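Side-chain contact in SusD homolog (Bacteroides thetaiotaomicron, PDB 4MRU), which probably binds mucin O-glycans at the cell surface, as a SusD-like outer-membrane lipoprotein of a gut bacterium: residues Y125-Y130 with I480-K485. Residues are numbered along the deposited sequence; the frame is centred on the assembly and turned at random.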
loop_
_atom_site.group_PDB
_atom_site.type_symbol
_atom_site.label_atom_id
_atom_site.label_comp_id
_atom_site.label_asym_id
_atom_site.label_seq_id
_atom_site.Cartn_x
_atom_site.Cartn_y
_atom_site.Cartn_z
ATOM N N TYR A 125 4.051 -11.455 -1.263
ATOM C CA TYR A 125 4.720 -12.792 -1.292
ATOM C C TYR A 125 4.902 -13.379 -2.654
ATOM O O TYR A 125 5.837 -14.146 -2.858
ATOM C CB TYR A 125 3.930 -13.802 -0.457
ATOM C CG TYR A 125 3.952 -13.451 1.009
ATOM C CD1 TYR A 125 5.020 -13.811 1.815
ATOM C CD2 TYR A 125 2.923 -12.771 1.582
ATOM C CE1 TYR A 125 5.088 -13.438 3.138
ATOM C CE2 TYR A 125 2.959 -12.431 2.926
ATOM C CZ TYR A 125 4.034 -12.772 3.698
ATOM O OH TYR A 125 4.039 -12.448 5.043
ATOM N N GLY A 126 4.003 -13.050 -3.574
ATOM C CA GLY A 126 3.931 -13.766 -4.839
ATOM C C GLY A 126 2.858 -14.849 -4.756
ATOM O O GLY A 126 1.681 -14.569 -4.415
ATOM N N PRO A 127 3.257 -16.107 -4.963
ATOM C CA PRO A 127 2.290 -17.225 -4.795
ATOM C C PRO A 127 1.799 -17.311 -3.384
ATOM O O PRO A 127 2.593 -17.123 -2.438
ATOM C CB PRO A 127 3.098 -18.474 -5.119
ATOM C CG PRO A 127 4.210 -17.948 -5.959
ATOM C CD PRO A 127 4.551 -16.615 -5.413
ATOM N N ILE A 128 0.482 -17.496 -3.265
ATOM C CA ILE A 128 -0.226 -17.643 -2.018
ATOM C C ILE A 128 -1.364 -18.642 -2.198
ATOM O O ILE A 128 -1.894 -18.806 -3.302
ATOM C CB ILE A 128 -0.880 -16.326 -1.504
ATOM C CG1 ILE A 128 -1.834 -15.713 -2.526
ATOM C CG2 ILE A 128 0.158 -15.268 -1.148
ATOM C CD1 ILE A 128 -2.816 -14.760 -1.878
ATOM N N PRO A 129 -1.767 -19.274 -1.100
ATOM C CA PRO A 129 -3.028 -20.010 -1.060
ATOM C C PRO A 129 -4.173 -19.044 -1.313
ATOM O O PRO A 129 -4.160 -17.962 -0.793
ATOM C CB PRO A 129 -3.092 -20.539 0.366
ATOM C CG PRO A 129 -1.717 -20.388 0.919
ATOM C CD PRO A 129 -1.090 -19.250 0.206
ATOM N N TYR A 130 -5.061 -19.399 -2.221
ATOM C CA TYR A 130 -6.150 -18.558 -2.594
ATOM C C TYR A 130 -7.319 -19.434 -3.104
ATOM O O TYR A 130 -8.227 -19.705 -2.350
ATOM C CB TYR A 130 -5.744 -17.521 -3.658
ATOM C CG TYR A 130 -6.852 -16.463 -3.836
ATOM C CD1 TYR A 130 -7.118 -15.535 -2.844
ATOM C CD2 TYR A 130 -7.590 -16.385 -5.001
ATOM C CE1 TYR A 130 -8.124 -14.568 -2.987
ATOM C CE2 TYR A 130 -8.557 -15.416 -5.168
ATOM C CZ TYR A 130 -8.845 -14.536 -4.156
ATOM O OH TYR A 130 -9.827 -13.604 -4.292
ATOM N N ILE A 480 7.419 -22.591 -3.742
ATOM C CA ILE A 480 8.717 -21.945 -3.972
ATOM C C ILE A 480 9.157 -22.228 -5.397
ATOM O O ILE A 480 9.683 -21.354 -6.045
ATOM C CB ILE A 480 9.757 -22.422 -2.989
ATOM C CG1 ILE A 480 9.372 -21.901 -1.593
ATOM C CG2 ILE A 480 11.110 -21.915 -3.400
ATOM C CD1 ILE A 480 10.176 -22.486 -0.473
ATOM N N ASN A 481 8.872 -23.427 -5.895
ATOM C CA ASN A 481 9.119 -23.744 -7.293
ATOM C C ASN A 481 8.342 -22.874 -8.273
ATOM O O ASN A 481 8.928 -22.429 -9.254
ATOM C CB ASN A 481 8.876 -25.245 -7.561
ATOM C CG ASN A 481 9.994 -26.108 -6.980
ATOM O OD1 ASN A 481 11.061 -25.611 -6.642
ATOM N ND2 ASN A 481 9.730 -27.378 -6.808
ATOM N N VAL A 482 7.084 -22.572 -7.948
ATOM C CA VAL A 482 6.247 -21.667 -8.711
ATOM C C VAL A 482 6.766 -20.232 -8.646
ATOM O O VAL A 482 6.868 -19.586 -9.675
ATOM C CB VAL A 482 4.759 -21.723 -8.248
ATOM C CG1 VAL A 482 3.931 -20.643 -8.909
ATOM C CG2 VAL A 482 4.182 -23.100 -8.573
ATOM N N LEU A 483 7.172 -19.773 -7.459
ATOM C CA LEU A 483 7.803 -18.460 -7.318
ATOM C C LEU A 483 9.027 -18.322 -8.208
ATOM O O LEU A 483 9.175 -17.325 -8.932
ATOM C CB LEU A 483 8.198 -18.254 -5.850
ATOM C CG LEU A 483 9.003 -17.025 -5.483
ATOM C CD1 LEU A 483 8.131 -15.784 -5.510
ATOM C CD2 LEU A 483 9.576 -17.191 -4.082
ATOM N N ILE A 484 9.895 -19.344 -8.182
ATOM C CA ILE A 484 11.098 -19.365 -9.038
ATOM C C ILE A 484 10.755 -19.322 -10.534
ATOM O O ILE A 484 11.317 -18.486 -11.255
ATOM C CB ILE A 484 11.981 -20.559 -8.730
ATOM C CG1 ILE A 484 12.545 -20.477 -7.282
ATOM C CG2 ILE A 484 13.144 -20.679 -9.723
ATOM C CD1 ILE A 484 13.161 -21.760 -6.800
ATOM N N LYS A 485 9.794 -20.144 -10.978
ATOM C CA LYS A 485 9.417 -20.201 -12.373
ATOM C C LYS A 485 8.762 -18.904 -12.890
ATOM O O LYS A 485 9.012 -18.492 -14.036
ATOM C CB LYS A 485 8.464 -21.385 -12.610
ATOM C CG LYS A 485 9.172 -22.733 -12.739
ATOM C CD LYS A 485 8.216 -23.874 -13.108
ATOM C CE LYS A 485 7.922 -23.905 -14.610
ATOM N NZ LYS A 485 7.240 -25.145 -15.090
#
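A small apolar contact sets the ring of Pro127, in the loop that follows helix 104-125, against two neighbouring residues of helix 473-486, Val482 and Leu483. The ring meets the helix with its CG and CD corner: Pro127 CD lies 3.7 Å from Leu483 CD1, while Pro127 CG comes within 3.8 Å of Leu483 N, close enough to rest on the helix backbone itself. Leu483 runs across the ring at about a right angle. Leu483 CG stands anti to its own backbone N (chi1 174°), and the branch reaches past the ring until Leu483 CD1 lies 3.9 Å from Tyr125 O, an oxygen that Arg461 NE holds by a hydrogen bond. At the more open side Val482 adds one methyl, Val482 CG1, 4.0 Å from Pro127 CG; a short apolar side chain suffices here to reach the ring at the partly exposed edge of the contact. In the largely helical, TPR-like fold of SusD homologues, the contact joins the loop just after helix 104-125 to helix 473-486, near the C-terminal end and some 350 residues on. Gly126 makes the turn between helix and proline, its positive phi (96°) and psi of -121° driving any CB against the preceding carbonyl oxygen. Replacing Pro127 with an alanine would probably leave Val482 CG1 and Leu483 CD1 without their ring partners and let the backbone after Gly126 flex more.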